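Local coordinates for 2-CYS peroxiredoxin (PDB 2H01), which probably reduces hydrogen peroxide and organic hydroperoxides to water and alcohols, as a thiol-dependent peroxidase of the thioredoxin-fold peroxiredoxin family, at residues A11-G16 with T98-I103; G16-G21 with I92-H97. All blocks are in the same frame, centred on the assembly; numbering follows the deposited sequence.

The two contacts illustrate how a sheet edge and the loops beyond it can be held by different chemistry. Contact 1 is the buried, strand-to-strand part: strand 10-14 is joined to strand 98-101 by backbone hydrogen bonds, with small apolar groups over one face. Contact 2, about 9 Å away centre to centre, is only partly buried and brings together the turn that leads into strand 20-24 and the loop that leads into strand 98-101. There the segments meet by glycine backbone packing and two unbonded asparagine amides, and Lys83 reaches carbonyls on both sides, in part weakly. The contacts share Gly16, and strands 10-14 and 20-24 are neighbours in the same sheet.

Contact 1: residues A11-G16 with T98-I103; sequences AEAVFG and TLISDI
Val14 and Leu99 form a hydrogen-bonded antiparallel pair in which each residue uses both its N-H and its C=O on the other. Leu99 N gives a straight bond of 3.0 Å to Val14 O, with 170° at the hydrogen. The return bond, Val14 N to Leu99 O at 3.1 Å, is more bent at the hydrogen, yet its donor lies almost in line with the carbonyl. Ser101 N donates to Glu12 O at 3.0 Å, with the donor tilted 26° from the carbonyl plane. Each of the three acceptors also receives a CA-H at longer range: Thr98 CA on Val14 O, Ala13 CA on Leu99 O and Ile100 CA on Glu12 O.

Ala13 and Ile100, a non-hydrogen-bonded pair, pack their side chains over one face of the sheet. Ile100 CG2 lies anti to its carbonyl carbon, which brings it to 3.7 Å from Ala13 CB. Ala11 CB extends this apolar patch, 4.3 Å from Ile100 CB. Phe15 and Thr98 run side by side, Phe15 CD1 reaching 3.8 Å from Thr98 CB.

Elsewhere, Ser101 OG bonds Asp74 O and Glu12 OE2 pairs with Lys76 in a salt bridge. Among the other backbone groups, Thr98 and Ile100 pair with Gly70 of strand 66-72 and Ala11 with Val23, while His79 NE2 bonds Ile100 O and Lys83 NZ bonds Phe15 O. Thr98 OG1 is the exception, buried without a partner in the model, though its torsion (chi1 137°), off any staggered position, makes its exact place less certain.

Cohesion across this joint therefore comes from main-chain bonds, with Ala11, Ala13 and Ile100 packed over one face, while Val14 and Leu99 on the other turn to helix 76-83. It splices the N-terminal hairpin of strands 10-14 and 20-24 onto the thioredoxin-fold sheet.

Contact 2: residues G16-G21 with I92-H97; sequences GDNTFG and IGNIKH
Gly16 brings its backbone against that of Lys96, the two CA atoms being 4.2 Å apart. Gly16 CA rests 3.8 Å from Lys96 O and almost as close to Ile95 O, so Gly16 sits against these carbonyls with no side chain between.

A second touching point is Asn18 on Asn94, whose ND2 is also near Gly16 O. From CB of Asn18, the chain turns so that CG lies anti to its own carbonyl carbon (chi1 -81°), which swings the amide toward the facing loop. Asn18 CG then comes 3.9 Å from Asn94 ND2. At the tip the branches divide: Asn18 OD1 is 3.6 Å from Asn94 ND2, and Asn18 ND2 stands at a similar distance. The amide planes are 47° apart, and this spacing is polar proximity and not bonding. In the facing loop, Asn94 is the centre of an inverse gamma turn, closed by a weak bond from Ile95 N to Gly93 O; CG anti to the backbone N (chi1 -156°) carries the amide out toward Asn18, with ND2 the nearer branch.

Lys83 of helix 76-83 provides the polar contacts that the two segments do not make with each other. Its ammonium group hydrogen-bonds Phe15 O and Ile95 O and, weakly, Gly16 O and Asn18 OD1, so it probably draws oxygens of both loops together.

In the fold, Phe77 of the same helix meets the Phe20 ring edge-to-face. Ile95 and His97 pack on helix 49-56, with Lys96 N bonded to Asp55, so the loop 92-97 runs between these helices and the turn entering strand 20-24.

Contact 1: residues A11-G16 with T98-I103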
ATOM      1  N   ALA A  11     -12.516   3.561   4.536  1.00 28.89           N
ATOM      2  CA  ALA A  11     -11.936   4.890   4.756  1.00 29.47           C
ATOM      3  C   ALA A  11     -12.264   5.963   3.730  1.00 29.51           C
ATOM      4  O   ALA A  11     -12.578   5.662   2.580  1.00 28.98           O
ATOM      5  CB  ALA A  11     -10.415   4.773   4.883  1.00 29.39           C
ATOM      6  N   GLU A  12     -12.198   7.220   4.167  1.00 30.93           N
ATOM      7  CA  GLU A  12     -12.430   8.359   3.286  1.00 33.39           C
ATOM      8  C   GLU A  12     -11.199   8.358   2.384  1.00 33.04           C
ATOM      9  O   GLU A  12     -10.139   7.876   2.789  1.00 33.33           O
ATOM     10  CB  GLU A  12     -12.490   9.679   4.072  1.00 34.99           C
ATOM     11  CG  GLU A  12     -13.719   9.868   4.967  1.00 38.34           C
ATOM     12  CD  GLU A  12     -15.037   9.802   4.199  1.00 40.78           C
ATOM     13  OE1 GLU A  12     -15.399   8.701   3.734  1.00 41.99           O
ATOM     14  OE2 GLU A  12     -15.712  10.848   4.057  1.00 41.51           O
ATOM     15  N   ALA A  13     -11.321   8.901   1.181  1.00 31.87           N
ATOM     16  CA  ALA A  13     -10.190   8.883   0.270  1.00 32.67           C
ATOM     17  C   ALA A  13     -10.143  10.025  -0.726  1.00 32.59           C
ATOM     18  O   ALA A  13     -11.164  10.614  -1.075  1.00 32.46           O
ATOM     19  CB  ALA A  13     -10.169   7.559  -0.489  1.00 32.72           C
ATOM     20  N   VAL A  14      -8.923  10.415  -1.058  1.00 31.64           N
ATOM     21  CA  VAL A  14      -8.665  11.283  -2.175  1.00 31.60           C
ATOM     22  C   VAL A  14      -8.116  10.512  -3.337  1.00 31.34           C
ATOM     23  O   VAL A  14      -7.068   9.885  -3.241  1.00 31.35           O
ATOM     24  CB  VAL A  14      -7.655  12.329  -1.850  1.00 31.90           C
ATOM     25  CG1 VAL A  14      -7.652  13.378  -2.918  1.00 31.52           C
ATOM     26  CG2 VAL A  14      -7.921  12.903  -0.517  1.00 33.67           C
ATOM     27  N   PHE A  15      -8.823  10.580  -4.448  1.00 32.35           N
ATOM     28  CA  PHE A  15      -8.384   9.866  -5.641  1.00 33.00           C
ATOM     29  C   PHE A  15      -7.374  10.648  -6.475  1.00 34.40           C
ATOM     30  O   PHE A  15      -7.034  11.787  -6.154  1.00 35.28           O
ATOM     31  CB  PHE A  15      -9.603   9.511  -6.497  1.00 32.35           C
ATOM     32  CG  PHE A  15     -10.605   8.632  -5.794  1.00 31.38           C
ATOM     33  CD1 PHE A  15     -10.248   7.360  -5.350  1.00 32.18           C
ATOM     34  CD2 PHE A  15     -11.910   9.066  -5.590  1.00 31.90           C
ATOM     35  CE1 PHE A  15     -11.179   6.532  -4.716  1.00 32.45           C
ATOM     36  CE2 PHE A  15     -12.851   8.244  -4.953  1.00 31.25           C
ATOM     37  CZ  PHE A  15     -12.483   6.974  -4.518  1.00 31.06           C
ATOM     38  N   GLY A  16      -6.889  10.029  -7.539  1.00 35.34           N
ATOM     39  CA  GLY A  16      -6.186  10.752  -8.576  1.00 36.60           C
ATOM     40  C   GLY A  16      -6.962  11.946  -9.078  1.00 37.60           C
ATOM     41  O   GLY A  16      -6.467  13.053  -9.076  1.00 37.44           O
ATOM     42  N   THR A  98      -4.711   6.529  -5.411  1.00 29.04           N
ATOM     43  CA  THR A  98      -5.424   6.991  -4.230  1.00 28.99           C
ATOM     44  C   THR A  98      -4.715   6.960  -2.879  1.00 27.66           C
ATOM     45  O   THR A  98      -3.902   6.088  -2.594  1.00 27.39           O
ATOM     46  CB  THR A  98      -6.816   6.278  -4.100  1.00 30.63           C
ATOM     47  OG1 THR A  98      -7.046   5.888  -2.738  1.00 31.68           O
ATOM     48  CG2 THR A  98      -6.906   5.079  -5.011  1.00 30.64           C
ATOM     49  N   LEU A  99      -5.018   7.965  -2.064  1.00 27.60           N
ATOM     50  CA  LEU A  99      -4.473   8.072  -0.718  1.00 28.33           C
ATOM     51  C   LEU A  99      -5.673   7.941   0.225  1.00 28.80           C
ATOM     52  O   LEU A  99      -6.685   8.616   0.043  1.00 29.75           O
ATOM     53  CB  LEU A  99      -3.794   9.433  -0.519  1.00 27.56           C
ATOM     54  CG  LEU A  99      -2.550   9.744  -1.369  1.00 28.36           C
ATOM     55  CD1 LEU A  99      -2.044  11.147  -1.044  1.00 27.23           C
ATOM     56  CD2 LEU A  99      -1.458   8.721  -1.091  1.00 27.83           C
ATOM     57  N   ILE A 100      -5.650   7.320   1.201  1.00 20.00           N
ATOM     58  CA  ILE A 100      -6.783   7.201   2.111  1.00 20.00           C
ATOM     59  C   ILE A 100      -6.456   7.788   3.479  1.00 20.00           C
ATOM     60  O   ILE A 100      -5.274   7.887   3.857  1.00 27.65           O
ATOM     61  CB  ILE A 100      -7.206   5.727   2.255  1.00 20.00           C
ATOM     62  CG1 ILE A 100      -6.045   4.889   2.796  1.00 20.00           C
ATOM     63  CG2 ILE A 100      -7.689   5.177   0.921  1.00 20.00           C
ATOM     64  CD1 ILE A 100      -6.440   3.483   3.191  1.00 20.00           C
ATOM     65  N   SER A 101      -7.443   7.971   4.177  1.00 27.91           N
ATOM     66  CA  SER A 101      -7.285   8.714   5.412  1.00 28.93           C
ATOM     67  C   SER A 101      -7.668   7.884   6.614  1.00 29.38           C
ATOM     68  O   SER A 101      -8.830   7.506   6.759  1.00 30.50           O
ATOM     69  CB  SER A 101      -8.143   9.983   5.365  1.00 29.70           C
ATOM     70  OG  SER A 101      -8.183  10.638   6.625  1.00 33.25           O
ATOM     71  N   ASP A 102      -6.678   7.646   7.469  1.00 30.12           N
ATOM     72  CA  ASP A 102      -6.819   6.859   8.687  1.00 29.55           C
ATOM     73  C   ASP A 102      -6.987   7.723   9.940  1.00 30.03           C
ATOM     74  O   ASP A 102      -6.181   7.662  10.852  1.00 29.18           O
ATOM     75  CB  ASP A 102      -5.634   5.903   8.848  1.00 31.22           C
ATOM     76  CG  ASP A 102      -5.847   4.877   9.942  1.00 33.41           C
ATOM     77  OD1 ASP A 102      -7.004   4.598  10.286  1.00 33.58           O
ATOM     78  OD2 ASP A 102      -4.915   4.307  10.522  1.00 33.86           O
ATOM     79  N   ILE A 103      -8.053   8.509   9.977  1.00 20.00           N
ATOM     80  CA  ILE A 103      -8.177   9.595  10.932  1.00 20.00           C
ATOM     81  C   ILE A 103      -8.557   9.164  12.337  1.00 20.00           C
ATOM     82  O   ILE A 103      -8.335   9.891  13.281  1.00 31.59           O
ATOM     83  CB  ILE A 103      -9.135  10.683  10.441  1.00 20.00           C
ATOM     84  CG1 ILE A 103      -9.373  11.692  11.548  1.00 20.00           C
ATOM     85  CG2 ILE A 103     -10.451  10.095  10.035  1.00 20.00           C
ATOM     86  CD1 ILE A 103      -9.225  13.089  11.108  1.00 20.00           C
TER

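Contact 2: residues G16-G21 with I92-H97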
ATOM      1  N   GLY A  16      -6.889  10.029  -7.539  1.00 35.34           N
ATOM      2  CA  GLY A  16      -6.186  10.752  -8.576  1.00 36.60           C
ATOM      3  C   GLY A  16      -6.962  11.946  -9.078  1.00 37.60           C
ATOM      4  O   GLY A  16      -6.467  13.053  -9.076  1.00 37.44           O
ATOM      5  N   ASP A  17      -8.182  11.698  -9.519  1.00 39.92           N
ATOM      6  CA  ASP A  17      -9.200  12.730  -9.660  1.00 41.79           C
ATOM      7  C   ASP A  17      -8.982  13.973  -8.794  1.00 41.60           C
ATOM      8  O   ASP A  17      -9.330  15.071  -9.194  1.00 41.20           O
ATOM      9  CB  ASP A  17     -10.597  12.157  -9.401  1.00 44.28           C
ATOM     10  CG  ASP A  17     -11.093  11.283 -10.529  1.00 49.28           C
ATOM     11  OD1 ASP A  17     -11.565  11.820 -11.541  1.00 51.29           O
ATOM     12  OD2 ASP A  17     -11.068  10.040 -10.492  1.00 50.13           O
ATOM     13  N   ASN A  18      -8.403  13.805  -7.611  1.00 40.71           N
ATOM     14  CA  ASN A  18      -8.520  14.801  -6.547  1.00 39.66           C
ATOM     15  C   ASN A  18      -9.957  14.947  -6.097  1.00 38.93           C
ATOM     16  O   ASN A  18     -10.350  15.961  -5.558  1.00 38.04           O
ATOM     17  CB  ASN A  18      -8.005  16.163  -7.000  1.00 41.11           C
ATOM     18  CG  ASN A  18      -6.508  16.281  -6.924  1.00 41.78           C
ATOM     19  OD1 ASN A  18      -5.823  15.405  -6.437  1.00 43.99           O
ATOM     20  ND2 ASN A  18      -5.999  17.386  -7.406  1.00 43.12           N
ATOM     21  N   THR A  19     -10.708  13.883  -6.361  1.00 38.63           N
ATOM     22  CA  THR A  19     -12.094  13.639  -5.955  1.00 38.05           C
ATOM     23  C   THR A  19     -12.066  13.072  -4.557  1.00 35.98           C
ATOM     24  O   THR A  19     -11.156  12.336  -4.227  1.00 35.94           O
ATOM     25  CB  THR A  19     -12.660  12.525  -6.888  1.00 39.97           C
ATOM     26  OG1 THR A  19     -12.985  13.064  -8.169  1.00 43.20           O
ATOM     27  CG2 THR A  19     -13.950  11.974  -6.398  1.00 41.31           C
ATOM     28  N   PHE A  20     -13.058  13.380  -3.731  1.00 33.68           N
ATOM     29  CA  PHE A  20     -13.125  12.678  -2.454  1.00 30.94           C
ATOM     30  C   PHE A  20     -14.000  11.481  -2.678  1.00 29.49           C
ATOM     31  O   PHE A  20     -14.754  11.431  -3.653  1.00 29.07           O
ATOM     32  CB  PHE A  20     -13.745  13.533  -1.351  1.00 30.69           C
ATOM     33  CG  PHE A  20     -12.843  14.615  -0.841  1.00 31.13           C
ATOM     34  CD1 PHE A  20     -11.463  14.436  -0.819  1.00 31.91           C
ATOM     35  CD2 PHE A  20     -13.376  15.805  -0.354  1.00 31.25           C
ATOM     36  CE1 PHE A  20     -10.625  15.430  -0.319  1.00 33.24           C
ATOM     37  CE2 PHE A  20     -12.546  16.803   0.150  1.00 31.95           C
ATOM     38  CZ  PHE A  20     -11.174  16.619   0.168  1.00 32.06           C
ATOM     39  N   GLY A  21     -13.901  10.511  -1.780  1.00 29.64           N
ATOM     40  CA  GLY A  21     -14.714   9.321  -1.905  1.00 29.34           C
ATOM     41  C   GLY A  21     -14.417   8.350  -0.788  1.00 30.62           C
ATOM     42  O   GLY A  21     -13.601   8.631   0.084  1.00 30.42           O
ATOM     43  N   ILE A  92       3.495  16.646  -2.563  1.00 20.00           N
ATOM     44  CA  ILE A  92       3.625  15.447  -3.379  1.00 20.00           C
ATOM     45  C   ILE A  92       3.172  15.685  -4.782  1.00 20.00           C
ATOM     46  O   ILE A  92       3.315  14.830  -5.626  1.00 35.00           O
ATOM     47  CB  ILE A  92       2.842  14.270  -2.798  1.00 20.00           C
ATOM     48  CG1 ILE A  92       1.607  14.765  -2.070  1.00 20.00           C
ATOM     49  CG2 ILE A  92       3.712  13.431  -1.908  1.00 20.00           C
ATOM     50  CD1 ILE A  92       0.424  13.892  -2.226  1.00 20.00           C
ATOM     51  N   GLY A  93       2.594  16.850  -5.015  1.00 32.72           N
ATOM     52  CA  GLY A  93       2.019  17.178  -6.299  1.00 31.25           C
ATOM     53  C   GLY A  93       0.871  16.271  -6.647  1.00 32.07           C
ATOM     54  O   GLY A  93       0.247  15.674  -5.783  1.00 31.59           O
ATOM     55  N   ASN A  94       0.615  16.153  -7.935  1.00 33.06           N
ATOM     56  CA  ASN A  94      -0.579  15.489  -8.418  1.00 33.74           C
ATOM     57  C   ASN A  94      -0.428  13.986  -8.658  1.00 32.97           C
ATOM     58  O   ASN A  94      -0.547  13.529  -9.781  1.00 33.09           O
ATOM     59  CB  ASN A  94      -1.065  16.166  -9.678  1.00 35.37           C
ATOM     60  CG  ASN A  94      -2.509  15.961  -9.904  1.00 37.56           C
ATOM     61  OD1 ASN A  94      -3.008  16.198 -10.988  1.00 39.74           O
ATOM     62  ND2 ASN A  94      -3.204  15.507  -8.884  1.00 38.72           N
ATOM     63  N   ILE A  95      -0.171  13.227  -7.603  1.00 20.00           N
ATOM     64  CA  ILE A  95      -0.062  11.787  -7.733  1.00 20.00           C
ATOM     65  C   ILE A  95      -1.358  11.161  -8.208  1.00 20.00           C
ATOM     66  O   ILE A  95      -2.447  11.673  -7.985  1.00 29.78           O
ATOM     67  CB  ILE A  95       0.402  11.135  -6.433  1.00 20.00           C
ATOM     68  CG1 ILE A  95      -0.672  11.269  -5.349  1.00 20.00           C
ATOM     69  CG2 ILE A  95       1.708  11.698  -6.008  1.00 20.00           C
ATOM     70  CD1 ILE A  95      -0.675  10.165  -4.366  1.00 20.00           C
ATOM     71  N   LYS A  96      -1.229  10.043  -8.886  1.00 28.96           N
ATOM     72  CA  LYS A  96      -2.308   9.570  -9.708  0.50 28.21           C
ATOM     73  C   LYS A  96      -2.999   8.346  -9.112  1.00 29.01           C
ATOM     74  O   LYS A  96      -3.964   7.834  -9.656  1.00 29.25           O
ATOM     75  CB  LYS A  96      -1.832   9.370 -11.134  0.50 26.88           C
ATOM     76  CG  LYS A  96      -1.743  10.664 -11.903  0.50 25.81           C
ATOM     77  CD  LYS A  96      -3.056  11.427 -11.831  0.50 25.91           C
ATOM     78  CE  LYS A  96      -2.911  12.907 -12.182  0.50 25.46           C
ATOM     79  NZ  LYS A  96      -2.539  13.194 -13.581  0.50 23.90           N
ATOM     80  N   HIS A  97      -2.522   7.919  -7.953  1.00 28.50           N
ATOM     81  CA  HIS A  97      -3.127   6.779  -7.263  1.00 27.68           C
ATOM     82  C   HIS A  97      -3.791   7.296  -5.978  1.00 28.61           C
ATOM     83  O   HIS A  97      -3.472   8.382  -5.507  1.00 30.48           O
ATOM     84  CB  HIS A  97      -2.082   5.695  -6.959  1.00 26.33           C
ATOM     85  CG  HIS A  97      -1.004   6.117  -6.008  1.00 24.67           C
ATOM     86  ND1 HIS A  97      -1.127   5.992  -4.642  1.00 22.71           N
ATOM     87  CD2 HIS A  97       0.241   6.599  -6.232  1.00 22.62           C
ATOM     88  CE1 HIS A  97      -0.001   6.370  -4.064  1.00 22.02           C
ATOM     89  NE2 HIS A  97       0.846   6.741  -5.007  1.00 22.31           N
TER